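PDB 3TX6: putative branched-chain amino acid transport system substrate-binding protein from Rhodopseudomonas palustris, which binds 3-(4-hydroxy-phenyl)pyruvic acid and probably delivers lignin-derived aromatic acids such as p-coumarate to an ABC transporter. Local coordinates for residues Thr13-Thr17 with Gly18-Ala22; Asn60-Arg63 with Phe64-Glu67; Glu128-Lys132 with Asn133-Thr137; Trp151-Asp154 with Leu155-Gln158. All coordinates share one frame; numbering follows the deposited sequence.

Contact 1. Residues Thr13-Thr17 with Gly18-Ala22; sequences TVTTT and GPAAA
The loop that carries the first strand of the type I periplasmic-binding fold, 8-14, into helix 21-29 brings T15 and T16 back against A20 and A21. The return is made by a type I beta turn from G18 to A21, closed by A21 N bonding to G18 O at 3.0 Å, and A20 takes the N-cap position just before the helix. G18 enters the turn with a positive phi of 86°, where a beta carbon would press on the carbonyl of T17; this alone calls for glycine. Methyl meets methyl between T15 and A20, with T15 CG2 lying 3.7 Å from A20 CB. The T15 torsion accounts for this: chi1 of -52° sets OG1 beside the backbone N and CG2 anti to it, so the methyl faces the turn while the hydroxyl bonds to D50. T15 O meets the helix start through a CA-H...O contact, 3.3 Å from A21 CA with an angle of 157° at the hydrogen. One residue on, A21 CB rests 3.5 Å from T16 O, a methyl laid on a carbonyl oxygen. T17 turns its hydroxyl to D49, whose other oxygen takes T16 N, and the outer arm of the loop is thereby tied to the adjoining strand. The side chain of A20 is about 7 Å from the bound 3-(4-hydroxy-phenyl)pyruvic acid, close to the pocket. Inside the curve a water accepts from A20 N at 2.9 Å and donates a weak, 3.4 Å bond to T17 O.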
ATOM      1  N   THR A  13       4.386 -11.306   7.413  1.00 12.95           N
ATOM      2  CA  THR A  13       5.608 -10.591   7.734  1.00 12.32           C
ATOM      3  C   THR A  13       5.427  -9.129   7.411  1.00 12.05           C
ATOM      4  O   THR A  13       5.066  -8.779   6.291  1.00 12.84           O
ATOM      5  CB  THR A  13       6.880 -11.200   7.026  1.00 13.33           C
ATOM      6  OG1 THR A  13       8.080 -10.552   7.537  1.00 14.56           O
ATOM      7  CG2 THR A  13       6.812 -11.213   5.511  1.00 15.69           C
ATOM      8  N   VAL A  14       5.618  -8.280   8.427  1.00 13.14           N
ATOM      9  CA  VAL A  14       5.505  -6.868   8.262  1.00 12.22           C
ATOM     10  C   VAL A  14       6.633  -6.153   8.999  1.00 12.59           C
ATOM     11  O   VAL A  14       7.427  -6.767   9.701  1.00 14.92           O
ATOM     12  CB  VAL A  14       4.116  -6.360   8.738  1.00 13.10           C
ATOM     13  CG1 VAL A  14       3.004  -6.760   7.771  1.00 16.27           C
ATOM     14  CG2 VAL A  14       3.854  -6.790  10.177  1.00 14.07           C
ATOM     15  N   THR A  15       6.715  -4.853   8.782  1.00 12.01           N
ATOM     16  CA  THR A  15       7.839  -4.059   9.274  1.00 13.67           C
ATOM     17  C   THR A  15       7.406  -3.240  10.488  1.00 14.46           C
ATOM     18  O   THR A  15       6.770  -2.172  10.371  1.00 15.63           O
ATOM     19  CB  THR A  15       8.344  -3.123   8.171  1.00 16.43           C
ATOM     20  OG1 THR A  15       8.606  -3.890   6.972  1.00 15.78           O
ATOM     21  CG2 THR A  15       9.605  -2.344   8.677  1.00 17.15           C
ATOM     22  N   THR A  16       7.772  -3.745  11.655  1.00 15.40           N
ATOM     23  CA  THR A  16       7.378  -3.120  12.907  1.00 17.55           C
ATOM     24  C   THR A  16       8.571  -2.516  13.666  1.00 17.66           C
ATOM     25  O   THR A  16       8.387  -1.969  14.749  1.00 20.53           O
ATOM     26  CB  THR A  16       6.587  -4.068  13.799  1.00 18.17           C
ATOM     27  OG1 THR A  16       7.386  -5.208  14.137  1.00 20.64           O
ATOM     28  CG2 THR A  16       5.312  -4.484  13.148  1.00 21.54           C
ATOM     29  N   THR A  17       9.763  -2.613  13.084  1.00 19.37           N
ATOM     30  CA  THR A  17      10.970  -1.918  13.555  1.00 20.38           C
ATOM     31  C   THR A  17      11.706  -1.300  12.366  1.00 20.37           C
ATOM     32  O   THR A  17      11.471  -1.708  11.222  1.00 23.32           O
ATOM     33  CB  THR A  17      11.962  -2.876  14.264  1.00 22.71           C
ATOM     34  OG1 THR A  17      12.397  -3.900  13.347  1.00 22.33           O
ATOM     35  CG2 THR A  17      11.344  -3.488  15.488  1.00 23.35           C
ATOM     36  N   GLY A  18      12.562  -0.313  12.620  1.00 27.05           N
ATOM     37  CA  GLY A  18      13.278   0.383  11.566  1.00 24.31           C
ATOM     38  C   GLY A  18      12.457   1.528  10.995  1.00 23.44           C
ATOM     39  O   GLY A  18      11.352   1.817  11.482  1.00 24.07           O
ATOM     40  N   PRO A  19      12.982   2.169   9.928  1.00 26.02           N
ATOM     41  CA  PRO A  19      12.354   3.401   9.438  1.00 28.49           C
ATOM     42  C   PRO A  19      10.943   3.266   8.924  1.00 24.43           C
ATOM     43  O   PRO A  19      10.247   4.259   8.905  1.00 31.07           O
ATOM     44  CB  PRO A  19      13.297   3.881   8.321  1.00 34.36           C
ATOM     45  CG  PRO A  19      14.236   2.765   8.084  1.00 36.55           C
ATOM     46  CD  PRO A  19      14.295   1.933   9.309  1.00 29.55           C
ATOM     47  N   ALA A  20      10.522   2.052   8.544  1.00 24.97           N
ATOM     48  CA  ALA A  20       9.168   1.827   8.060  1.00 20.82           C
ATOM     49  C   ALA A  20       8.214   1.264   9.122  1.00 17.81           C
ATOM     50  O   ALA A  20       7.121   0.803   8.772  1.00 16.83           O
ATOM     51  CB  ALA A  20       9.190   0.889   6.851  1.00 20.00           C
ATOM     52  N   ALA A  21       8.619   1.296  10.390  1.00 17.48           N
ATOM     53  CA  ALA A  21       7.774   0.789  11.466  1.00 17.81           C
ATOM     54  C   ALA A  21       6.383   1.415  11.467  1.00 16.55           C
ATOM     55  O   ALA A  21       5.454   0.741  11.873  1.00 17.68           O
ATOM     56  CB  ALA A  21       8.417   0.995  12.872  1.00 18.72           C
ATOM     57  N   ALA A  22       6.260   2.689  11.055  1.00 16.75           N
ATOM     58  CA  ALA A  22       4.964   3.360  11.047  1.00 18.45           C
ATOM     59  C   ALA A  22       3.996   2.769  10.049  1.00 15.81           C
ATOM     60  O   ALA A  22       2.801   3.046  10.133  1.00 19.65           O
ATOM     61  CB  ALA A  22       5.086   4.871  10.834  1.00 22.09           C
TER
HETATM   62  O   HOH W   1      12.075  -0.311   8.136  1.00 29.06           O

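Contact 2. Residues Asn60-Arg63 with Phe64-Glu67; sequences NARR and FVTE
Four successive i to i+4 backbone bonds join N60-R63 to F64-E67 within helix 54-67, beginning with F64 N to N60 O at 3.0 Å, and a wider pi-type turn spans 64-67. Two amides share R62 O: T66 N makes the regular bond, and V65 N adds a weak one at 3.1 Å. On the exposed side R63 and E67 lie alongside each other, pointing the same way. The guanidinium takes the carboxylate side-on, one nitrogen to each oxygen: R63 NE reaches E67 OE1 at 3.0 Å, and R63 NH2 reaches E67 OE2 at 2.9 Å. Both bonds are nearly straight and both oxygens are met on their syn sides, yet the two planes are twisted 37° apart, so the fit is close rather than coplanar. E67 can reach back because its CG stands anti to the backbone N (chi1 -179°) and the chain runs extended from there. R62 instead bends twice and passes its guanidinium over V65, with V65 CG2 on one face, 3.6 Å from NH1; its NH2 forms a salt bridge with E91 of helix 79-92. On the inner side the F64 ring turns one face to the carbonyl of N60, whose O sits 3.3 Å from CG, and the ring then packs against I46, L48 and I73 of the sheet. The chemistry thus divides by side: ring contacts bury the sheet-facing side, while the R63-E67 pair, exposed to water, probably adds only modest stability to the helix.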
ATOM      1  N   ASN A  60      11.404 -15.124   7.004  1.00 14.50           N
ATOM      2  CA  ASN A  60      10.066 -15.206   7.587  1.00 14.81           C
ATOM      3  C   ASN A  60       9.126 -15.953   6.683  1.00 14.13           C
ATOM      4  O   ASN A  60       8.399 -16.850   7.135  1.00 14.14           O
ATOM      5  CB  ASN A  60       9.501 -13.825   7.924  1.00 13.70           C
ATOM      6  CG  ASN A  60      10.285 -13.125   9.031  1.00 14.56           C
ATOM      7  OD1 ASN A  60      11.111 -13.733   9.724  1.00 16.16           O
ATOM      8  ND2 ASN A  60      10.010 -11.843   9.230  1.00 14.10           N
ATOM      9  N   ALA A  61       9.095 -15.591   5.405  1.00 13.93           N
ATOM     10  CA  ALA A  61       8.218 -16.239   4.455  1.00 14.70           C
ATOM     11  C   ALA A  61       8.485 -17.753   4.392  1.00 14.96           C
ATOM     12  O   ALA A  61       7.542 -18.552   4.337  1.00 14.83           O
ATOM     13  CB  ALA A  61       8.319 -15.581   3.036  1.00 15.16           C
ATOM     14  N   ARG A  62       9.757 -18.140   4.396  1.00 14.72           N
ATOM     15  CA  ARG A  62      10.110 -19.525   4.373  1.00 15.48           C
ATOM     16  C   ARG A  62       9.653 -20.256   5.633  1.00 15.28           C
ATOM     17  O   ARG A  62       9.143 -21.363   5.538  1.00 15.86           O
ATOM     18  CB  ARG A  62      11.617 -19.674   4.150  1.00 15.35           C
ATOM     19  CG  ARG A  62      12.113 -21.107   4.154  1.00 15.32           C
ATOM     20  CD  ARG A  62      11.393 -22.060   3.208  1.00 16.88           C
ATOM     21  NE  ARG A  62      11.491 -21.599   1.846  1.00 16.31           N
ATOM     22  CZ  ARG A  62      10.966 -22.219   0.784  1.00 15.03           C
ATOM     23  NH1 ARG A  62      10.233 -23.304   0.950  1.00 19.33           N
ATOM     24  NH2 ARG A  62      11.075 -21.677  -0.428  1.00 17.19           N
ATOM     25  N   ARG A  63       9.812 -19.621   6.802  1.00 13.81           N
ATOM     26  CA  ARG A  63       9.334 -20.232   8.043  1.00 15.91           C
ATOM     27  C   ARG A  63       7.840 -20.502   7.933  1.00 15.57           C
ATOM     28  O   ARG A  63       7.344 -21.535   8.332  1.00 18.12           O
ATOM     29  CB  ARG A  63       9.563 -19.329   9.256  1.00 18.16           C
ATOM     30  CG  ARG A  63      10.996 -19.236   9.733  1.00 21.27           C
ATOM     31  CD  ARG A  63      11.185 -18.372  10.975  1.00 24.88           C
ATOM     32  NE  ARG A  63      10.454 -18.965  12.069  1.00 25.95           N
ATOM     33  CZ  ARG A  63      10.049 -18.349  13.161  1.00 24.44           C
ATOM     34  NH1 ARG A  63      10.312 -17.093  13.389  1.00 24.50           N
ATOM     35  NH2 ARG A  63       9.370 -19.055  14.058  1.00 32.75           N
ATOM     36  N   PHE A  64       7.087 -19.582   7.338  1.00 14.93           N
ATOM     37  CA  PHE A  64       5.672 -19.795   7.213  1.00 15.47           C
ATOM     38  C   PHE A  64       5.360 -20.984   6.314  1.00 17.60           C
ATOM     39  O   PHE A  64       4.442 -21.742   6.587  1.00 17.63           O
ATOM     40  CB  PHE A  64       4.933 -18.578   6.632  1.00 13.80           C
ATOM     41  CG  PHE A  64       5.127 -17.299   7.397  1.00 13.94           C
ATOM     42  CD1 PHE A  64       5.187 -17.288   8.773  1.00 14.42           C
ATOM     43  CD2 PHE A  64       5.132 -16.084   6.715  1.00 14.95           C
ATOM     44  CE1 PHE A  64       5.310 -16.104   9.464  1.00 16.50           C
ATOM     45  CE2 PHE A  64       5.292 -14.905   7.392  1.00 17.09           C
ATOM     46  CZ  PHE A  64       5.355 -14.908   8.767  1.00 16.49           C
ATOM     47  N   VAL A  65       6.070 -21.089   5.194  1.00 20.41           N
ATOM     48  CA  VAL A  65       5.611 -22.006   4.153  1.00 27.11           C
ATOM     49  C   VAL A  65       6.034 -23.404   4.508  1.00 30.96           C
ATOM     50  O   VAL A  65       5.319 -24.351   4.104  1.00 30.18           O
ATOM     51  CB  VAL A  65       5.960 -21.563   2.674  1.00 21.44           C
ATOM     52  CG1 VAL A  65       5.463 -20.175   2.315  1.00 24.22           C
ATOM     53  CG2 VAL A  65       7.414 -21.636   2.387  1.00 25.68           C
ATOM     54  N   THR A  66       7.079 -23.535   5.333  1.00 26.17           N
ATOM     55  CA  THR A  66       7.718 -24.797   5.684  1.00 32.16           C
ATOM     56  C   THR A  66       7.536 -25.270   7.178  1.00 30.90           C
ATOM     57  O   THR A  66       7.116 -26.403   7.491  1.00 39.38           O
ATOM     58  CB  THR A  66       9.223 -24.703   5.283  1.00 32.31           C
ATOM     59  OG1 THR A  66       9.396 -24.929   3.845  1.00 33.87           O
ATOM     60  CG2 THR A  66      10.011 -25.614   6.134  1.00 43.35           C
ATOM     61  N   GLU A  67       7.755 -24.389   8.108  1.00 29.90           N
ATOM     62  CA  GLU A  67       7.569 -24.666   9.504  1.00 31.55           C
ATOM     63  C   GLU A  67       6.058 -24.645   9.860  1.00 29.17           C
ATOM     64  O   GLU A  67       5.531 -25.557  10.527  1.00 31.46           O
ATOM     65  CB  GLU A  67       8.417 -23.611  10.223  1.00 29.89           C
ATOM     66  CG  GLU A  67       8.492 -23.599  11.720  1.00 31.36           C
ATOM     67  CD  GLU A  67       9.147 -22.315  12.256  1.00 29.60           C
ATOM     68  OE1 GLU A  67      10.325 -21.955  11.910  1.00 31.41           O
ATOM     69  OE2 GLU A  67       8.444 -21.617  13.042  1.00 31.12           O
TER

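Contact 3. Residues Glu128-Lys132 with Asn133-Thr137; sequences EHMKK and NNIKT
H129 meets N133 ring face to amide end: in the conformer given, one end of the N133 amide stands over the centre of one imidazole face, the planes 22° apart, an arrangement that a second conformer of N133 leaves tentative. CG of H129 is anti to the backbone N (chi1 -174°), which swings the ring round beneath N133, and its ND1 bonds to the hydroxyl of Y220. With an alanine here, the Y220 hydroxyl would probably lose its imidazole partner, and the end of the N133 side chain the ring face beneath it. M130, a selenomethionine in the crystal, offers its carbonyl to two amides from opposite faces of the peptide plane, N133 N at 2.8 Å and I135 N at 3.3 Å. Its CB also packs on the next turn of chain, 3.8 Å from I135 CB, and I135 CG1 comes within 3.4 Å of M130 O. K131 bends at two torsions so that its ammonium curls over the loop: NZ reaches I135 O at 2.9 Å and also bonds to G163 O. A water accepts from N134 N at 2.9 Å and donates weakly to K131 O, linking the two where no direct bond exists. K132 follows, its CB beside N133 N in the type I turn from M130 to N133. N134 is left-handed (phi 59°), and with the six-residue bond from I135 N to M130 O this resembles a Schellman ending whose inner bond is bridged by water. Such a reversal ends helix 119-130 and swings the chain into strand 137-143, a helix-to-strand connection of the alpha/beta lobe.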
ATOM      1  N   GLU A 128      -3.856  14.241 -13.001  1.00 22.42           N
ATOM      2  CA  GLU A 128      -5.122  14.865 -13.385  1.00 22.74           C
ATOM      3  C   GLU A 128      -5.277  16.176 -12.657  1.00 23.82           C
ATOM      4  O   GLU A 128      -5.654  17.175 -13.250  1.00 29.38           O
ATOM      5  CB  GLU A 128      -6.341  13.974 -13.120  1.00 29.40           C
ATOM      6  CG  GLU A 128      -6.517  12.858 -14.151  1.00 31.84           C
ATOM      7  CD  GLU A 128      -7.641  11.869 -13.822  1.00 40.40           C
ATOM      8  OE1 GLU A 128      -8.132  11.869 -12.665  1.00 44.33           O
ATOM      9  OE2 GLU A 128      -8.037  11.087 -14.735  1.00 57.71           O
ATOM     10  N   HIS A 129      -5.033  16.147 -11.341  1.00 24.49           N
ATOM     11  CA  HIS A 129      -5.074  17.352 -10.551  1.00 24.03           C
ATOM     12  C   HIS A 129      -4.084  18.375 -10.997  1.00 24.55           C
ATOM     13  O   HIS A 129      -4.440  19.574 -11.098  1.00 25.25           O
ATOM     14  CB  HIS A 129      -4.875  17.024  -9.088  1.00 23.41           C
ATOM     15  CG  HIS A 129      -5.035  18.194  -8.195  1.00 24.63           C
ATOM     16  ND1 HIS A 129      -4.019  19.032  -7.904  1.00 20.77           N
ATOM     17  CD2 HIS A 129      -6.161  18.672  -7.522  1.00 23.77           C
ATOM     18  CE1 HIS A 129      -4.490  20.015  -7.083  1.00 24.27           C
ATOM     19  NE2 HIS A 129      -5.785  19.760  -6.826  1.00 25.83           N
HETATM   20  N   MSE A 130      -2.847  17.953 -11.271  0.50 24.08           N
HETATM   21  CA  MSE A 130      -1.822  18.868 -11.787  0.50 24.11           C
HETATM   22  C   MSE A 130      -2.382  19.611 -12.992  0.50 23.81           C
HETATM   23  O   MSE A 130      -2.333  20.827 -13.037  0.50 27.63           O
HETATM   24  CB  MSE A 130      -0.523  18.109 -12.113  0.50 17.93           C
HETATM   25  CG  MSE A 130       0.250  17.538 -10.898  0.50 13.03           C
HETATM   26 SE   MSE A 130       1.858  16.609 -11.585  0.50 13.68          SE
HETATM   27  CE  MSE A 130       2.275  15.680  -9.871  0.50 15.47           C
ATOM     28  N   LYS A 131      -2.972  18.894 -13.947  1.00 25.74           N
ATOM     29  CA  LYS A 131      -3.429  19.501 -15.202  1.00 22.93           C
ATOM     30  C   LYS A 131      -4.740  20.302 -15.104  1.00 32.53           C
ATOM     31  O   LYS A 131      -5.248  20.856 -16.108  1.00 33.28           O
ATOM     32  CB  LYS A 131      -3.542  18.467 -16.317  1.00 25.12           C
ATOM     33  CG  LYS A 131      -2.246  17.730 -16.648  1.00 24.74           C
ATOM     34  CD  LYS A 131      -1.027  18.620 -16.928  1.00 21.06           C
ATOM     35  CE  LYS A 131      -1.242  19.601 -18.087  1.00 24.34           C
ATOM     36  NZ  LYS A 131      -0.109  20.563 -18.242  1.00 24.48           N
ATOM     37  N   LYS A 132      -5.290  20.354 -13.908  1.00 28.21           N
ATOM     38  CA  LYS A 132      -6.381  21.225 -13.584  1.00 30.16           C
ATOM     39  C   LYS A 132      -5.869  22.451 -12.807  1.00 30.26           C
ATOM     40  O   LYS A 132      -6.629  23.409 -12.581  1.00 36.08           O
ATOM     41  CB  LYS A 132      -7.462  20.449 -12.798  1.00 34.42           C
ATOM     42  CG  LYS A 132      -8.389  19.581 -13.676  1.00 37.95           C
ATOM     43  CD  LYS A 132      -9.833  20.120 -13.718  1.00 54.23           C
ATOM     44  CE  LYS A 132     -10.259  20.662 -15.086  1.00 62.66           C
ATOM     45  NZ  LYS A 132      -9.834  22.050 -15.475  1.00 79.52           N
ATOM     46  N   ASN A 133      -4.589  22.459 -12.454  0.50 26.09           N
ATOM     47  CA  ASN A 133      -4.051  23.491 -11.579  0.50 23.38           C
ATOM     48  C   ASN A 133      -2.824  24.174 -12.162  0.50 25.62           C
ATOM     49  O   ASN A 133      -1.934  24.624 -11.442  0.50 33.78           O
ATOM     50  CB  ASN A 133      -3.808  22.931 -10.173  0.50 24.49           C
ATOM     51  CG  ASN A 133      -5.099  22.686  -9.429  0.50 25.32           C
ATOM     52  OD1 ASN A 133      -5.674  21.592  -9.486  0.50 25.87           O
ATOM     53  ND2 ASN A 133      -5.597  23.733  -8.751  0.50 29.75           N
ATOM     54  N   ASN A 134      -2.829  24.291 -13.487  1.00 22.55           N
ATOM     55  CA  ASN A 134      -1.824  25.069 -14.204  1.00 21.93           C
ATOM     56  C   ASN A 134      -0.422  24.568 -13.936  1.00 23.66           C
ATOM     57  O   ASN A 134       0.507  25.359 -13.828  1.00 27.02           O
ATOM     58  CB  ASN A 134      -1.962  26.602 -13.944  1.00 27.24           C
ATOM     59  CG  ASN A 134      -1.215  27.421 -14.983  1.00 29.06           C
ATOM     60  OD1 ASN A 134      -1.025  26.951 -16.123  1.00 26.25           O
ATOM     61  ND2 ASN A 134      -0.753  28.619 -14.606  1.00 30.69           N
ATOM     62  N   ILE A 135      -0.277  23.244 -13.810  1.00 24.65           N
ATOM     63  CA  ILE A 135       1.063  22.682 -13.674  1.00 24.34           C
ATOM     64  C   ILE A 135       1.551  22.254 -15.049  1.00 21.55           C
ATOM     65  O   ILE A 135       0.944  21.372 -15.662  1.00 24.24           O
ATOM     66  CB  ILE A 135       1.085  21.474 -12.752  1.00 26.04           C
ATOM     67  CG1 ILE A 135       0.424  21.844 -11.425  1.00 26.98           C
ATOM     68  CG2 ILE A 135       2.525  20.946 -12.596  1.00 26.69           C
ATOM     69  CD1 ILE A 135       1.139  22.932 -10.710  1.00 23.18           C
ATOM     70  N   LYS A 136       2.648  22.843 -15.506  1.00 24.62           N
ATOM     71  CA  LYS A 136       3.263  22.450 -16.790  1.00 23.08           C
ATOM     72  C   LYS A 136       4.567  21.687 -16.586  1.00 21.85           C
ATOM     73  O   LYS A 136       4.818  20.689 -17.243  1.00 28.12           O
ATOM     74  CB  LYS A 136       3.521  23.675 -17.663  1.00 27.52           C
ATOM     75  CG  LYS A 136       2.252  24.464 -17.983  1.00 29.70           C
ATOM     76  CD  LYS A 136       2.511  25.787 -18.725  1.00 36.50           C
ATOM     77  CE  LYS A 136       1.208  26.568 -18.907  1.00 34.16           C
ATOM     78  NZ  LYS A 136       1.047  27.677 -17.940  1.00 42.87           N
ATOM     79  N   THR A 137       5.402  22.174 -15.675  1.00 24.04           N
ATOM     80  CA  THR A 137       6.706  21.565 -15.408  1.00 22.38           C
ATOM     81  C   THR A 137       6.635  20.828 -14.066  1.00 22.66           C
ATOM     82  O   THR A 137       5.917  21.288 -13.136  1.00 23.03           O
ATOM     83  CB  THR A 137       7.837  22.586 -15.399  1.00 24.40           C
ATOM     84  OG1 THR A 137       7.535  23.624 -14.424  1.00 26.72           O
ATOM     85  CG2 THR A 137       7.996  23.174 -16.821  1.00 28.11           C
TER
HETATM   86  O   HOH W   2      -4.842  24.163 -15.501  1.00 34.67           O

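Contact 4. Residues Trp151-Asp154 with Leu155-Gln158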
ATOM      1  N   TRP A 151       7.553   4.795  -9.529  1.00 18.21           N
ATOM      2  CA  TRP A 151       6.911   6.135  -9.518  1.00 18.17           C
ATOM      3  C   TRP A 151       7.484   7.044 -10.554  1.00 19.27           C
ATOM      4  O   TRP A 151       6.739   7.716 -11.294  1.00 17.83           O
ATOM      5  CB  TRP A 151       7.015   6.738  -8.132  1.00 16.58           C
ATOM      6  CG  TRP A 151       5.797   6.398  -7.305  1.00 16.75           C
ATOM      7  CD1 TRP A 151       5.694   5.553  -6.205  1.00 16.19           C
ATOM      8  CD2 TRP A 151       4.488   6.954  -7.512  1.00 16.89           C
ATOM      9  NE1 TRP A 151       4.419   5.539  -5.742  1.00 16.31           N
ATOM     10  CE2 TRP A 151       3.621   6.354  -6.534  1.00 14.24           C
ATOM     11  CE3 TRP A 151       3.949   7.850  -8.440  1.00 16.31           C
ATOM     12  CZ2 TRP A 151       2.282   6.707  -6.430  1.00 17.05           C
ATOM     13  CZ3 TRP A 151       2.612   8.180  -8.315  1.00 18.37           C
ATOM     14  CH2 TRP A 151       1.797   7.614  -7.347  1.00 18.17           C
ATOM     15  N   PHE A 152       8.808   7.070 -10.640  1.00 18.44           N
ATOM     16  CA  PHE A 152       9.429   7.865 -11.704  1.00 19.47           C
ATOM     17  C   PHE A 152       9.011   7.395 -13.084  1.00 20.37           C
ATOM     18  O   PHE A 152       8.695   8.220 -13.923  1.00 19.50           O
ATOM     19  CB  PHE A 152      10.948   7.933 -11.614  1.00 18.94           C
ATOM     20  CG  PHE A 152      11.550   8.819 -12.655  1.00 19.98           C
ATOM     21  CD1 PHE A 152      11.320  10.194 -12.634  1.00 22.52           C
ATOM     22  CD2 PHE A 152      12.326   8.287 -13.658  1.00 26.90           C
ATOM     23  CE1 PHE A 152      11.847  11.012 -13.610  1.00 24.27           C
ATOM     24  CE2 PHE A 152      12.872   9.103 -14.626  1.00 31.12           C
ATOM     25  CZ  PHE A 152      12.636  10.464 -14.597  1.00 27.77           C
ATOM     26  N   ASN A 153       9.035   6.096 -13.329  1.00 19.95           N
ATOM     27  CA  ASN A 153       8.681   5.604 -14.636  1.00 19.68           C
ATOM     28  C   ASN A 153       7.251   5.976 -15.016  1.00 18.58           C
ATOM     29  O   ASN A 153       6.965   6.281 -16.191  1.00 20.35           O
ATOM     30  CB  ASN A 153       8.850   4.100 -14.709  1.00 19.89           C
ATOM     31  CG  ASN A 153      10.285   3.663 -14.633  1.00 23.95           C
ATOM     32  OD1 ASN A 153      11.212   4.464 -14.778  1.00 26.23           O
ATOM     33  ND2 ASN A 153      10.471   2.361 -14.439  1.00 25.76           N
ATOM     34  N   ASP A 154       6.369   5.957 -14.029  1.00 18.37           N
ATOM     35  CA  ASP A 154       4.983   6.325 -14.255  1.00 19.52           C
ATOM     36  C   ASP A 154       4.867   7.832 -14.573  1.00 17.43           C
ATOM     37  O   ASP A 154       4.087   8.230 -15.465  1.00 19.31           O
ATOM     38  CB  ASP A 154       4.115   5.956 -13.032  1.00 18.23           C
ATOM     39  CG  ASP A 154       2.642   6.274 -13.245  1.00 16.02           C
ATOM     40  OD1 ASP A 154       2.033   5.563 -14.066  1.00 21.58           O
ATOM     41  OD2 ASP A 154       2.111   7.258 -12.630  1.00 25.59           O
ATOM     42  N   LEU A 155       5.624   8.672 -13.864  1.00 18.75           N
ATOM     43  CA  LEU A 155       5.612  10.109 -14.155  1.00 19.02           C
ATOM     44  C   LEU A 155       6.065  10.358 -15.598  1.00 22.18           C
ATOM     45  O   LEU A 155       5.492  11.181 -16.313  1.00 20.99           O
ATOM     46  CB  LEU A 155       6.517  10.863 -13.182  1.00 19.29           C
ATOM     47  CG  LEU A 155       6.659  12.374 -13.302  1.00 18.95           C
ATOM     48  CD1 LEU A 155       5.359  13.119 -13.090  1.00 24.45           C
ATOM     49  CD2 LEU A 155       7.750  12.902 -12.347  1.00 22.70           C
ATOM     50  N   LYS A 156       7.057   9.600 -16.041  1.00 20.88           N
ATOM     51  CA  LYS A 156       7.645   9.798 -17.347  1.00 22.88           C
ATOM     52  C   LYS A 156       6.665   9.283 -18.401  1.00 25.65           C
ATOM     53  O   LYS A 156       6.440   9.951 -19.408  1.00 31.10           O
ATOM     54  CB  LYS A 156       8.943   9.010 -17.424  1.00 29.15           C
ATOM     55  CG  LYS A 156      10.049   9.551 -18.308  1.00 41.62           C
ATOM     56  CD  LYS A 156      11.349   8.825 -17.941  1.00 44.01           C
ATOM     57  CE  LYS A 156      11.350   7.367 -18.407  1.00 55.79           C
ATOM     58  NZ  LYS A 156      11.982   6.369 -17.492  1.00 70.73           N
ATOM     59  N   LYS A 157       6.044   8.121 -18.163  1.00 22.38           N
ATOM     60  CA  LYS A 157       5.228   7.506 -19.207  1.00 23.88           C
ATOM     61  C   LYS A 157       3.821   8.128 -19.234  1.00 24.64           C
ATOM     62  O   LYS A 157       3.388   8.702 -20.232  1.00 31.49           O
ATOM     63  CB  LYS A 157       5.191   5.984 -19.039  1.00 28.23           C
ATOM     64  CG  LYS A 157       4.249   5.250 -19.992  1.00 36.33           C
ATOM     65  CD  LYS A 157       4.260   3.734 -19.735  1.00 44.57           C
ATOM     66  CE  LYS A 157       3.259   3.001 -20.635  1.00 43.06           C
ATOM     67  NZ  LYS A 157       3.082   1.555 -20.322  1.00 49.18           N
ATOM     68  N   GLN A 158       3.139   8.038 -18.117  1.00 23.42           N
ATOM     69  CA  GLN A 158       1.788   8.506 -18.008  1.00 22.81           C
ATOM     70  C   GLN A 158       1.759  10.021 -17.860  1.00 25.10           C
ATOM     71  O   GLN A 158       0.947  10.742 -18.500  1.00 26.06           O
ATOM     72  CB  GLN A 158       1.096   7.769 -16.827  1.00 24.96           C
ATOM     73  CG  GLN A 158      -0.316   8.229 -16.647  1.00 27.25           C
ATOM     74  CD  GLN A 158      -1.134   7.415 -15.698  1.00 27.76           C
ATOM     75  OE1 GLN A 158      -2.364   7.386 -15.851  1.00 28.55           O
ATOM     76  NE2 GLN A 158      -0.493   6.755 -14.708  1.00 21.04           N
TER
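D154 and Q158 run side by side, pointing the same way, but their flat ends stand almost perpendicular, carboxylate and amide planes 89° apart. Q158 NE2 gives to the syn lone pair of D154 OD1 at 2.9 Å, a bent bond (136° at the hydrogen). CG of D154 anti to its own N, at chi1 -178°, brings the carboxylate alongside the glutamine, while OD2 takes the hydroxyl of Y127; Q158 NE2 is held a second time by P120 O. Were this aspartate an alanine, the Y127 hydroxyl would probably lose this acceptor and the Q158 amide one of the bonds that fix its rotation. On another side of the helix F152 and K156 lie aslant, the lysine CD 3.7 Å from F152 CE2. The same lysine then bends back beside N153, its NZ making a weak 3.4 Å bond to N153 OD1. L155 CB sits over the preceding turn, 3.5 Å from F152 O, and L155 N bonds to W151 O at 3.0 Å. The side chain of W151 lies about 6 Å from the bound 3-(4-hydroxy-phenyl)pyruvic acid. Helix 146-161 is the crossover of the beta-alpha-beta unit between strands 137-143 and 165-172: L155 packs on V138 and I166, F152 on Y140 and R171, and D154 and W151 on I119 of helix 119-130.

Contacts 1 to 4 follow one another along the chain, split between the two lobes of the fold. Contacts 1 and 2 belong to the lobe built on the six-stranded sheet, and they touch: T13 OG1 is 2.9 Å from N60 ND2, a probable hydrogen bond, although their centres lie 19 Å apart. Contacts 3 and 4 share the seven-stranded lobe through strand 137-143, with centres 15 Å apart and nearest atoms about 5 Å apart. Contacts 2 and 3 are the most distant, 47 Å between centres. Contacts 1 and 4 approach the bound ligand from different lobes, consistent with a binding cleft between them.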